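Local coordinates for 2OG-Fe dioxygenase family protein (Methylibium petroleiphilum, PDB 3PL0) that probably acts as an iron-dependent dioxygenase of the 2-oxoglutarate type, built on a cupin-like double-stranded beta-helix, at residues V4-P9 and F201-P206; F24-P29 and T208-D213; A174-G179 and D239-T244; E187-D192 and I218-P223. One frame throughout, in Å; residues are numbered along the deposited sequence. Where two conformers were deposited one is given.

Contact 1: V4-P9 and F201-P206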
loop_
_atom_site.group_PDB
_atom_site.type_symbol
_atom_site.label_atom_id
_atom_site.label_comp_id
_atom_site.label_asym_id
_atom_site.label_seq_id
_atom_site.Cartn_x
_atom_site.Cartn_y
_atom_site.Cartn_z
ATOM N N VAL A 4 11.552 1.294 -13.873
ATOM C CA VAL A 4 10.275 1.776 -13.439
ATOM C C VAL A 4 9.340 1.422 -14.580
ATOM O O VAL A 4 9.297 2.148 -15.589
ATOM C CB VAL A 4 10.311 3.290 -13.243
ATOM C CG1 VAL A 4 8.908 3.811 -12.821
ATOM C CG2 VAL A 4 11.315 3.642 -12.193
ATOM N N ASP A 5 8.605 0.316 -14.441
ATOM C CA ASP A 5 7.843 -0.254 -15.569
ATOM C C ASP A 5 6.445 0.341 -15.580
ATOM O O ASP A 5 5.446 -0.377 -15.475
ATOM C CB ASP A 5 7.820 -1.789 -15.479
ATOM C CG ASP A 5 9.221 -2.380 -15.586
ATOM O OD1 ASP A 5 9.736 -2.392 -16.707
ATOM O OD2 ASP A 5 9.842 -2.738 -14.533
ATOM N N ILE A 6 6.389 1.671 -15.719
ATOM C CA ILE A 6 5.144 2.415 -15.476
ATOM C C ILE A 6 4.391 2.651 -16.776
ATOM O O ILE A 6 3.262 3.114 -16.749
ATOM C CB ILE A 6 5.419 3.708 -14.692
ATOM C CG1 ILE A 6 4.116 4.309 -14.136
ATOM C CG2 ILE A 6 6.189 4.708 -15.548
ATOM C CD1 ILE A 6 4.356 5.186 -12.910
ATOM N N GLU A 7 4.987 2.267 -17.899
ATOM C CA GLU A 7 4.367 2.402 -19.221
ATOM C C GLU A 7 3.957 1.047 -19.821
ATOM O O GLU A 7 2.850 0.907 -20.359
ATOM C CB GLU A 7 5.324 3.140 -20.181
ATOM C CG GLU A 7 5.915 4.449 -19.612
ATOM C CD GLU A 7 6.370 5.438 -20.690
ATOM O OE1 GLU A 7 7.262 5.090 -21.492
ATOM O OE2 GLU A 7 5.837 6.571 -20.720
ATOM N N LEU A 8 4.860 0.067 -19.735
ATOM C CA LEU A 8 4.587 -1.243 -20.311
ATOM C C LEU A 8 4.215 -2.288 -19.227
ATOM O O LEU A 8 4.752 -2.284 -18.119
ATOM C CB LEU A 8 5.769 -1.712 -21.165
ATOM C CG LEU A 8 6.115 -0.804 -22.364
ATOM C CD1 LEU A 8 7.033 -1.525 -23.329
ATOM C CD2 LEU A 8 4.859 -0.337 -23.075
ATOM N N PRO A 9 3.267 -3.186 -19.566
ATOM C CA PRO A 9 2.818 -4.219 -18.620
ATOM C C PRO A 9 3.821 -5.356 -18.388
ATOM O O PRO A 9 4.334 -5.950 -19.334
ATOM C CB PRO A 9 1.533 -4.735 -19.263
ATOM C CG PRO A 9 1.769 -4.598 -20.732
ATOM C CD PRO A 9 2.702 -3.406 -20.916
ATOM N N PHE A 201 9.086 8.553 -9.270
ATOM C CA PHE A 201 8.063 8.491 -10.292
ATOM C C PHE A 201 6.729 8.849 -9.631
ATOM O O PHE A 201 6.563 8.695 -8.440
ATOM C CB PHE A 201 8.002 7.088 -10.909
ATOM C CG PHE A 201 7.872 5.987 -9.910
ATOM C CD1 PHE A 201 8.999 5.399 -9.363
ATOM C CD2 PHE A 201 6.632 5.539 -9.506
ATOM C CE1 PHE A 201 8.865 4.404 -8.424
ATOM C CE2 PHE A 201 6.487 4.545 -8.595
ATOM C CZ PHE A 201 7.593 3.983 -8.018
ATOM N N THR A 202 5.784 9.351 -10.412
ATOM C CA THR A 202 4.497 9.746 -9.877
ATOM C C THR A 202 3.444 8.797 -10.379
ATOM O O THR A 202 3.259 8.660 -11.587
ATOM C CB THR A 202 4.144 11.172 -10.291
ATOM O OG1 THR A 202 5.146 12.059 -9.796
ATOM C CG2 THR A 202 2.796 11.570 -9.727
ATOM N N LEU A 203 2.759 8.146 -9.449
ATOM C CA LEU A 203 1.631 7.298 -9.798
ATOM C C LEU A 203 0.460 8.189 -10.192
ATOM O O LEU A 203 0.078 9.073 -9.444
ATOM C CB LEU A 203 1.255 6.377 -8.621
ATOM C CG LEU A 203 2.358 5.392 -8.179
ATOM C CD1 LEU A 203 2.061 4.818 -6.784
ATOM C CD2 LEU A 203 2.604 4.304 -9.158
ATOM N N GLU A 204 -0.094 7.930 -11.374
ATOM C CA GLU A 204 -1.150 8.742 -11.951
ATOM C C GLU A 204 -2.353 7.966 -12.478
ATOM O O GLU A 204 -3.438 8.538 -12.532
ATOM C CB GLU A 204 -0.587 9.598 -13.098
ATOM C CG GLU A 204 0.488 10.578 -12.633
ATOM C CD GLU A 204 1.016 11.508 -13.743
ATOM O OE1 GLU A 204 1.124 11.058 -14.902
ATOM O OE2 GLU A 204 1.351 12.682 -13.423
ATOM N N GLN A 205 -2.192 6.701 -12.883
ATOM C CA GLN A 205 -3.329 5.950 -13.431
ATOM C C GLN A 205 -3.891 5.015 -12.379
ATOM O O GLN A 205 -3.173 4.196 -11.821
ATOM C CB GLN A 205 -2.938 5.167 -14.686
ATOM C CG GLN A 205 -2.496 6.038 -15.867
ATOM C CD GLN A 205 -3.486 7.142 -16.190
ATOM O OE1 GLN A 205 -3.097 8.297 -16.404
ATOM N NE2 GLN A 205 -4.772 6.802 -16.209
ATOM N N PRO A 206 -5.196 5.126 -12.094
ATOM C CA PRO A 206 -5.738 4.233 -11.095
ATOM C C PRO A 206 -5.446 2.781 -11.377
ATOM O O PRO A 206 -5.418 2.369 -12.529
ATOM C CB PRO A 206 -7.226 4.508 -11.163
ATOM C CG PRO A 206 -7.301 5.944 -11.534
ATOM C CD PRO A 206 -6.184 6.145 -12.503
#
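V4 and I6 meet F201 and L203 in a small apolar contact between the loop ahead of helix 12-22 and the end of strand 198-201 with the loop that follows it. That second loop leads on to strand 209-213. No hydrogen bond crosses between them, and about 165 Å² of surface is buried. V4 reaches F201 with CG1, which lies 3.8 Å from F201 CG. Its other methyl, CG2, touches the same side of the ring at CD1. The F201 side chain leaves with CG between the backbone N and the carbonyl carbon (chi1 52°), and this turns the ring to the two aliphatic residues. Both approach the ring at a slant. I6 makes its contacts with the end of its chain. I6 CD1 lies 4.1 Å from F201 CD2 and 4.2 Å from L203 CD2. It also rests 3.9 Å from T202 O, a packing contact. With CG1 anti to the backbone N (chi1 -166°) and the chain extended beyond it, I6 brings CD1 to both F201 and L203. L203 CD2 lies at the edge of the F201 ring, in its plane. Between V4 and I6, D5 is the centre of an inverse gamma turn, and its side chain forms a salt bridge with R18 of helix 12-22. Behind the contact, F201 packs on T188 and V190 of strand 183-192, and L203 on F177 of strand 172-181.

Contact 2: F24-P29 and T208-D213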
loop_
_atom_site.group_PDB
_atom_site.type_symbol
_atom_site.label_atom_id
_atom_site.label_comp_id
_atom_site.label_asym_id
_atom_site.label_seq_id
_atom_site.Cartn_x
_atom_site.Cartn_y
_atom_site.Cartn_z
ATOM N N PHE A 24 11.819 -4.119 -6.219
ATOM C CA PHE A 24 10.488 -3.526 -6.450
ATOM C C PHE A 24 10.133 -3.687 -7.908
ATOM O O PHE A 24 10.987 -3.972 -8.748
ATOM C CB PHE A 24 10.416 -2.047 -6.069
ATOM C CG PHE A 24 11.099 -1.118 -7.058
ATOM C CD1 PHE A 24 12.479 -0.990 -7.071
ATOM C CD2 PHE A 24 10.366 -0.413 -7.987
ATOM C CE1 PHE A 24 13.102 -0.172 -7.991
ATOM C CE2 PHE A 24 11.003 0.417 -8.932
ATOM C CZ PHE A 24 12.351 0.530 -8.916
ATOM N N CYS A 25 8.867 -3.500 -8.206
ATOM C CA CYS A 25 8.457 -3.319 -9.574
ATOM C C CYS A 25 7.106 -2.609 -9.595
ATOM O O CYS A 25 6.372 -2.616 -8.594
ATOM C CB CYS A 25 8.373 -4.645 -10.302
ATOM S SG CYS A 25 7.063 -5.724 -9.737
ATOM N N VAL A 26 6.791 -2.028 -10.741
ATOM C CA VAL A 26 5.524 -1.374 -10.956
ATOM C C VAL A 26 4.682 -2.196 -11.921
ATOM O O VAL A 26 5.171 -2.544 -12.984
ATOM C CB VAL A 26 5.779 0.011 -11.541
ATOM C CG1 VAL A 26 4.423 0.753 -11.881
ATOM C CG2 VAL A 26 6.666 0.837 -10.571
ATOM N N LEU A 27 3.425 -2.482 -11.563
ATOM C CA LEU A 27 2.465 -3.093 -12.485
ATOM C C LEU A 27 1.546 -1.983 -13.012
ATOM O O LEU A 27 0.889 -1.273 -12.224
ATOM C CB LEU A 27 1.603 -4.150 -11.772
ATOM C CG LEU A 27 2.344 -5.252 -11.012
ATOM C CD1 LEU A 27 1.308 -6.153 -10.386
ATOM C CD2 LEU A 27 3.261 -6.073 -11.973
ATOM N N THR A 28 1.471 -1.853 -14.332
ATOM C CA THR A 28 0.494 -0.967 -14.946
ATOM C C THR A 28 -0.893 -1.548 -14.637
ATOM O O THR A 28 -1.011 -2.756 -14.321
ATOM C CB THR A 28 0.682 -0.886 -16.482
ATOM O OG1 THR A 28 0.455 -2.179 -17.078
ATOM C CG2 THR A 28 2.105 -0.400 -16.855
ATOM N N PRO A 29 -1.954 -0.729 -14.750
ATOM C CA PRO A 29 -3.309 -1.270 -14.597
ATOM C C PRO A 29 -3.587 -2.473 -15.505
ATOM O O PRO A 29 -4.258 -3.405 -15.091
ATOM C CB PRO A 29 -4.200 -0.079 -14.939
ATOM C CG PRO A 29 -3.329 1.143 -14.708
ATOM C CD PRO A 29 -1.977 0.697 -15.108
ATOM N N THR A 208 -2.600 1.422 -10.860
ATOM C CA THR A 208 -1.191 1.196 -10.953
ATOM C C THR A 208 -0.747 0.684 -9.577
ATOM O O THR A 208 -1.155 1.238 -8.550
ATOM C CB THR A 208 -0.383 2.467 -11.349
ATOM O OG1 THR A 208 -0.917 3.021 -12.569
ATOM C CG2 THR A 208 1.111 2.084 -11.531
ATOM N N VAL A 209 0.053 -0.384 -9.563
ATOM C CA VAL A 209 0.547 -0.986 -8.320
ATOM C C VAL A 209 2.077 -1.030 -8.178
ATOM O O VAL A 209 2.785 -1.477 -9.051
ATOM C CB VAL A 209 -0.051 -2.365 -8.123
ATOM C CG1 VAL A 209 0.316 -2.877 -6.752
ATOM C CG2 VAL A 209 -1.566 -2.268 -8.297
ATOM N N LEU A 210 2.573 -0.561 -7.029
ATOM C CA LEU A 210 3.969 -0.655 -6.699
ATOM C C LEU A 210 4.131 -1.838 -5.764
ATOM O O LEU A 210 3.589 -1.821 -4.664
ATOM C CB LEU A 210 4.441 0.627 -5.999
ATOM C CG LEU A 210 5.844 0.664 -5.367
ATOM C CD1 LEU A 210 6.887 0.445 -6.444
ATOM C CD2 LEU A 210 6.051 1.995 -4.631
ATOM N N LEU A 211 4.907 -2.815 -6.197
ATOM C CA LEU A 211 5.287 -3.985 -5.408
ATOM C C LEU A 211 6.657 -3.744 -4.801
ATOM O O LEU A 211 7.571 -3.285 -5.515
ATOM C CB LEU A 211 5.308 -5.253 -6.269
ATOM C CG LEU A 211 3.973 -5.588 -6.993
ATOM C CD1 LEU A 211 4.034 -6.882 -7.803
ATOM C CD2 LEU A 211 2.750 -5.598 -5.993
ATOM N N LEU A 212 6.804 -4.005 -3.496
ATOM C CA LEU A 212 8.050 -3.760 -2.751
ATOM C C LEU A 212 8.461 -5.008 -1.930
ATOM O O LEU A 212 7.648 -5.626 -1.262
ATOM C CB LEU A 212 7.869 -2.611 -1.739
ATOM C CG LEU A 212 7.425 -1.240 -2.255
ATOM C CD1 LEU A 212 6.930 -0.356 -1.092
ATOM C CD2 LEU A 212 8.569 -0.530 -3.019
ATOM N N ASP A 213 9.730 -5.366 -1.995
ATOM C CA ASP A 213 10.319 -6.326 -1.069
ATOM C C ASP A 213 10.798 -5.490 0.087
ATOM O O ASP A 213 11.844 -4.791 0.045
ATOM C CB ASP A 213 11.461 -7.061 -1.729
ATOM C CG ASP A 213 12.166 -8.031 -0.800
ATOM O OD1 ASP A 213 11.977 -8.002 0.441
ATOM O OD2 ASP A 213 12.948 -8.818 -1.346
#
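C25 and L27 pair with L211 and V209 through four backbone hydrogen bonds, two in each hydrogen-bonded pair of an antiparallel ladder. L211 N to C25 O is 2.8 Å, and C25 N to L211 O is 3.0 Å. L27 N reaches V209 O at 2.8 Å, and V209 N returns the bond to L27 O at 2.9 Å. F24 with L212 and V26 with L210 are the non-hydrogen-bonded pairs. Their side chains lie on the face opposite C25 and L27. On the face of C25 and L27, L211 CD1 sits between both neighbours, 3.8 Å from C25 SG and 3.8 Å from L27 CD1. Its CG is anti to the carbonyl carbon (chi1 -57°), and the chain then runs on extended to CD1. On the other face, L210 CD1 touches the F24 ring at CD2, 3.9 Å away, and also nears V26 CG2. V26 CG1 meets T208 CG2 at 3.6 Å. The T208 hydroxyl borders the ring of P29 but is hydrogen-bonded to Q205 O. At the end of the strand, T28 is the N-cap of helix 29-36, with its OG1 bonded to A31 N. Strand 24-27 thus joins the large sheet along strand 209-213, whose other neighbour is strand 172-181. L211 packs on L127, L130 and F131 of helix 118-134, while L210 and L212 face V190 of strand 183-192.

Contact 3: A174-G179 and D239-T244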
loop_
_atom_site.group_PDB
_atom_site.type_symbol
_atom_site.label_atom_id
_atom_site.label_comp_id
_atom_site.label_asym_id
_atom_site.label_seq_id
_atom_site.Cartn_x
_atom_site.Cartn_y
_atom_site.Cartn_z
ATOM N N ALA A 174 2.439 -3.887 -1.113
ATOM C CA ALA A 174 1.878 -3.361 -2.353
ATOM C C ALA A 174 1.233 -2.050 -2.050
ATOM O O ALA A 174 0.374 -1.962 -1.172
ATOM C CB ALA A 174 0.830 -4.288 -2.945
ATOM N N VAL A 175 1.643 -1.020 -2.778
ATOM C CA VAL A 175 0.956 0.274 -2.761
ATOM C C VAL A 175 0.130 0.395 -4.045
ATOM O O VAL A 175 0.686 0.469 -5.152
ATOM C CB VAL A 175 1.940 1.435 -2.710
ATOM C CG1 VAL A 175 1.165 2.789 -2.681
ATOM C CG2 VAL A 175 2.873 1.315 -1.484
ATOM N N VAL A 176 -1.187 0.443 -3.906
ATOM C CA VAL A 176 -2.085 0.497 -5.067
ATOM C C VAL A 176 -2.503 1.962 -5.180
ATOM O O VAL A 176 -2.967 2.550 -4.199
ATOM C CB VAL A 176 -3.338 -0.358 -4.881
ATOM C CG1 VAL A 176 -4.221 -0.255 -6.130
ATOM C CG2 VAL A 176 -2.955 -1.788 -4.560
ATOM N N PHE A 177 -2.282 2.571 -6.345
ATOM C CA PHE A 177 -2.739 3.948 -6.576
ATOM C C PHE A 177 -4.191 3.906 -6.954
ATOM O O PHE A 177 -4.567 3.214 -7.904
ATOM C CB PHE A 177 -1.950 4.633 -7.668
ATOM C CG PHE A 177 -2.417 6.012 -7.949
ATOM C CD1 PHE A 177 -2.138 7.035 -7.054
ATOM C CD2 PHE A 177 -3.107 6.302 -9.111
ATOM C CE1 PHE A 177 -2.587 8.322 -7.279
ATOM C CE2 PHE A 177 -3.564 7.590 -9.357
ATOM C CZ PHE A 177 -3.310 8.604 -8.433
ATOM N N ILE A 178 -5.026 4.605 -6.187
ATOM C CA ILE A 178 -6.472 4.515 -6.359
ATOM C C ILE A 178 -6.978 5.729 -7.157
ATOM O O ILE A 178 -7.775 5.570 -8.060
ATOM C CB ILE A 178 -7.139 4.426 -5.031
ATOM C CG1 ILE A 178 -6.682 3.128 -4.317
ATOM C CG2 ILE A 178 -8.666 4.567 -5.120
ATOM C CD1 ILE A 178 -7.237 1.828 -4.940
ATOM N N GLY A 179 -6.507 6.909 -6.811
ATOM C CA GLY A 179 -6.791 8.097 -7.607
ATOM C C GLY A 179 -6.248 9.349 -6.984
ATOM O O GLY A 179 -5.716 9.321 -5.869
ATOM N N ASP A 239 -5.638 9.270 -3.077
ATOM C CA ASP A 239 -6.135 8.009 -2.589
ATOM C C ASP A 239 -5.211 6.889 -2.968
ATOM O O ASP A 239 -4.840 6.770 -4.130
ATOM C CB ASP A 239 -7.494 7.702 -3.248
ATOM C CG ASP A 239 -8.576 8.731 -2.864
ATOM O OD1 ASP A 239 -8.457 9.311 -1.783
ATOM O OD2 ASP A 239 -9.536 8.925 -3.625
ATOM N N THR A 240 -4.887 6.060 -1.975
ATOM C CA THR A 240 -4.043 4.885 -2.120
ATOM C C THR A 240 -4.615 3.747 -1.251
ATOM O O THR A 240 -5.507 3.946 -0.351
ATOM C CB THR A 240 -2.615 5.167 -1.648
ATOM O OG1 THR A 240 -2.635 5.793 -0.357
ATOM C CG2 THR A 240 -1.859 6.041 -2.613
ATOM N N LEU A 241 -4.112 2.551 -1.522
ATOM C CA LEU A 241 -4.351 1.369 -0.708
ATOM C C LEU A 241 -3.030 0.721 -0.416
ATOM O O LEU A 241 -2.365 0.304 -1.360
ATOM C CB LEU A 241 -5.191 0.373 -1.477
ATOM C CG LEU A 241 -5.446 -0.964 -0.775
ATOM C CD1 LEU A 241 -6.216 -0.804 0.559
ATOM C CD2 LEU A 241 -6.205 -1.858 -1.746
ATOM N N VAL A 242 -2.661 0.595 0.858
ATOM C CA VAL A 242 -1.434 -0.104 1.236
ATOM C C VAL A 242 -1.771 -1.495 1.773
ATOM O O VAL A 242 -2.596 -1.636 2.692
ATOM C CB VAL A 242 -0.626 0.688 2.273
ATOM C CG1 VAL A 242 0.632 -0.124 2.749
ATOM C CG2 VAL A 242 -0.242 2.090 1.684
ATOM N N LEU A 243 -1.168 -2.519 1.185
ATOM C CA LEU A 243 -1.358 -3.906 1.624
ATOM C C LEU A 243 -0.012 -4.413 2.105
ATOM O O LEU A 243 1.013 -4.261 1.398
ATOM C CB LEU A 243 -1.886 -4.793 0.485
ATOM C CG LEU A 243 -3.226 -4.447 -0.201
ATOM C CD1 LEU A 243 -3.495 -5.297 -1.481
ATOM C CD2 LEU A 243 -4.378 -4.559 0.776
ATOM N N THR A 244 0.040 -4.979 3.306
ATOM C CA THR A 244 1.269 -5.522 3.776
ATOM C C THR A 244 1.121 -7.027 3.949
ATOM O O THR A 244 0.074 -7.525 4.394
ATOM C CB THR A 244 1.726 -4.877 5.089
ATOM O OG1 THR A 244 0.786 -5.170 6.115
ATOM C CG2 THR A 244 1.874 -3.384 4.932
#
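D239 stands opposite two residues, I178 and G179, in a classic beta bulge, set in an antiparallel strand pair of the cupin-type double-stranded beta-helix. The register is regular from A174 with L243 to F177 with T240, then shifts by one residue. I178 and D239 cross at about a right angle, with I178 CB 3.7 Å from D239 CB. With CG1 anti to the carbonyl carbon (chi1 -63°), I178 sets that atom against the T240-L241 peptide, 4.2 Å from L241 CB. Next along that face, V176 and L241 meet through their CB atoms at 3.9 Å. A174 and L243 follow as the last pair. V175, F177, T240 and V242 point to the other face. The F177 ring leans forward along its strand, and G179 N lies over its centre, 3.9 Å above the plane. Helix 118-134 lies on the face of L241 and L243, with L124 and L127 against L243 and W120 against L241. On the other, F149 of the adjoining strand 141-152 sits beside T240 and V242. The D239 carboxylate has its main partner in R150, a salt bridge from OD1 to NE. At the bulge one oxygen takes two bonds: D239 O accepts I178 N at 3.0 Å and G179 N at 3.2 Å. Both donors come from the same face of its carbonyl plane, and I178 N stands 37° out of it.

Contact 4: E187-D192 and I218-P223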
loop_
_atom_site.group_PDB
_atom_site.type_symbol
_atom_site.label_atom_id
_atom_site.label_comp_id
_atom_site.label_asym_id
_atom_site.label_seq_id
_atom_site.Cartn_x
_atom_site.Cartn_y
_atom_site.Cartn_z
ATOM N N GLU A 187 4.924 12.376 -5.342
ATOM C CA GLU A 187 5.821 11.588 -6.136
ATOM C C GLU A 187 6.353 10.489 -5.251
ATOM O O GLU A 187 6.737 10.750 -4.125
ATOM C CB GLU A 187 6.979 12.481 -6.554
ATOM C CG GLU A 187 8.035 11.800 -7.328
ATOM C CD GLU A 187 9.122 12.779 -7.712
ATOM O OE1 GLU A 187 9.918 13.196 -6.817
ATOM O OE2 GLU A 187 9.145 13.122 -8.926
ATOM N N THR A 188 6.403 9.271 -5.749
ATOM C CA THR A 188 6.974 8.141 -5.007
ATOM C C THR A 188 8.470 8.114 -5.228
ATOM O O THR A 188 8.942 8.366 -6.344
ATOM C CB THR A 188 6.434 6.797 -5.538
ATOM O OG1 THR A 188 5.005 6.834 -5.503
ATOM C CG2 THR A 188 6.956 5.585 -4.709
ATOM N N ARG A 189 9.211 7.788 -4.186
ATOM C CA ARG A 189 10.607 7.357 -4.348
ATOM C C ARG A 189 10.850 5.982 -3.725
ATOM O O ARG A 189 10.334 5.690 -2.629
ATOM C CB ARG A 189 11.534 8.350 -3.681
ATOM C CG ARG A 189 11.704 9.639 -4.433
ATOM C CD ARG A 189 10.731 10.700 -4.022
ATOM N NE ARG A 189 11.096 12.025 -4.522
ATOM C CZ ARG A 189 11.916 12.846 -3.881
ATOM N NH1 ARG A 189 12.435 12.493 -2.714
ATOM N NH2 ARG A 189 12.202 14.034 -4.374
ATOM N N VAL A 190 11.646 5.156 -4.419
ATOM C CA VAL A 190 12.072 3.842 -3.932
ATOM C C VAL A 190 13.595 3.823 -3.957
ATOM O O VAL A 190 14.189 4.267 -4.949
ATOM C CB VAL A 190 11.500 2.745 -4.796
ATOM C CG1 VAL A 190 11.929 1.340 -4.236
ATOM C CG2 VAL A 190 9.994 2.861 -4.784
ATOM N N PHE A 191 14.220 3.409 -2.845
ATOM C CA PHE A 191 15.657 3.313 -2.786
ATOM C C PHE A 191 16.086 1.905 -2.406
ATOM O O PHE A 191 15.472 1.282 -1.559
ATOM C CB PHE A 191 16.202 4.258 -1.718
ATOM C CG PHE A 191 15.858 5.691 -1.936
ATOM C CD1 PHE A 191 16.686 6.503 -2.681
ATOM C CD2 PHE A 191 14.727 6.229 -1.351
ATOM C CE1 PHE A 191 16.380 7.846 -2.883
ATOM C CE2 PHE A 191 14.388 7.577 -1.544
ATOM C CZ PHE A 191 15.226 8.389 -2.315
ATOM N N ASP A 192 17.178 1.453 -2.978
ATOM C CA ASP A 192 17.924 0.305 -2.469
ATOM C C ASP A 192 18.236 0.490 -0.980
ATOM O O ASP A 192 18.748 1.510 -0.587
ATOM C CB ASP A 192 19.267 0.235 -3.195
ATOM C CG ASP A 192 20.038 -1.061 -2.900
ATOM O OD1 ASP A 192 19.597 -1.835 -2.040
ATOM O OD2 ASP A 192 21.095 -1.275 -3.522
ATOM N N ILE A 218 13.555 0.705 0.623
ATOM C CA ILE A 218 12.795 1.650 1.430
ATOM C C ILE A 218 12.088 2.630 0.487
ATOM O O ILE A 218 12.436 2.750 -0.688
ATOM C CB ILE A 218 13.651 2.373 2.485
ATOM C CG1 ILE A 218 14.792 3.193 1.836
ATOM C CG2 ILE A 218 14.189 1.347 3.569
ATOM C CD1 ILE A 218 15.605 3.980 2.844
ATOM N N HIS A 219 11.056 3.303 0.980
ATOM C CA HIS A 219 10.270 4.131 0.087
ATOM C C HIS A 219 9.625 5.293 0.834
ATOM O O HIS A 219 9.726 5.406 2.076
ATOM C CB HIS A 219 9.244 3.262 -0.643
ATOM C CG HIS A 219 8.175 2.724 0.258
ATOM N ND1 HIS A 219 6.909 3.280 0.339
ATOM C CD2 HIS A 219 8.204 1.718 1.166
ATOM C CE1 HIS A 219 6.202 2.626 1.250
ATOM N NE2 HIS A 219 6.960 1.661 1.753
ATOM N N GLU A 220 9.002 6.183 0.078
ATOM C CA GLU A 220 8.451 7.423 0.627
ATOM C C GLU A 220 7.623 8.027 -0.448
ATOM O O GLU A 220 7.666 7.582 -1.605
ATOM C CB GLU A 220 9.580 8.388 1.076
ATOM C CG GLU A 220 10.422 8.923 -0.088
ATOM C CD GLU A 220 11.535 9.833 0.311
ATOM O OE1 GLU A 220 12.093 9.688 1.418
ATOM O OE2 GLU A 220 11.934 10.638 -0.554
ATOM N N SER A 221 6.855 9.062 -0.115
ATOM C CA SER A 221 6.280 9.869 -1.162
ATOM C C SER A 221 6.329 11.308 -0.746
ATOM O O SER A 221 6.236 11.616 0.440
ATOM C CB SER A 221 4.866 9.460 -1.516
ATOM O OG SER A 221 4.031 9.685 -0.442
ATOM N N THR A 222 6.437 12.193 -1.727
ATOM C CA THR A 222 6.548 13.603 -1.444
ATOM C C THR A 222 5.208 14.231 -1.078
ATOM O O THR A 222 4.173 13.747 -1.471
ATOM C CB THR A 222 7.147 14.340 -2.615
ATOM O OG1 THR A 222 6.226 14.319 -3.703
ATOM C CG2 THR A 222 8.530 13.684 -2.975
ATOM N N PRO A 223 5.237 15.327 -0.331
ATOM C CA PRO A 223 3.974 15.972 0.071
ATOM C C PRO A 223 3.106 16.414 -1.124
ATOM O O PRO A 223 3.614 16.695 -2.234
ATOM C CB PRO A 223 4.442 17.214 0.861
ATOM C CG PRO A 223 5.826 16.956 1.217
ATOM C CD PRO A 223 6.420 16.048 0.172
#
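R189 is gripped by two glutamates, one two residues earlier in the chain and one on the partner strand. Its NH1 donates to E220 OE2 at 2.9 Å, nearly in the guanidinium plane. Its NE donates to E187 OE1 at 2.8 Å, and this bond is nearly straight (169°). The guanidinium and the E220 carboxylate are almost coplanar, 19° apart. T222 CG2 covers one guanidinium face, 3.4 Å from R189 NE. A bend at chi2 of R189 (92°) brings the group over this methyl. E187 has a second partner, R200, at its other oxygen. These charges should steady one another on a partly exposed surface. The E220 carboxylate also meets the edge of the F191 ring at CE2, with the ring and carboxylate planes nearly perpendicular. The backbones form an antiparallel ladder, including F191 N to I218 O at 2.9 Å. T222 OG1 extends it by accepting E187 N at 2.9 Å. The opposite face carries T188, V190, H219 and S221. H219 NE2 is hydrogen-bonded to D168, and its ring meets that of H166. This grouping of two histidines and an aspartate on a double-stranded beta-helix is consistent with the iron-binding facial triad of 2-oxoglutarate dioxygenases.

From the N terminus, segment 4-9 reaches forward to 201-206 in contact 1, closing a loop of 191 residues. Segment 24-29 closes an almost equally long one with 208-213 in contact 2, and the two cross. Contact 3 joins 174-179 to 239-244 and crosses both. Contact 4, 187-192 with 218-223, falls wholly within the span of contact 3 and also crosses contacts 1 and 2. Contacts 2 and 3 share the large sheet, since T208 O and L210 O probably bond to F177 N and V175 N. Contact 4 belongs to the three-stranded sheet, where T188 packs on L210 and V190 on L210 and L212. Contact 1 takes in the end of that sheet's edge strand 198-201 and reaches F177 of the large one.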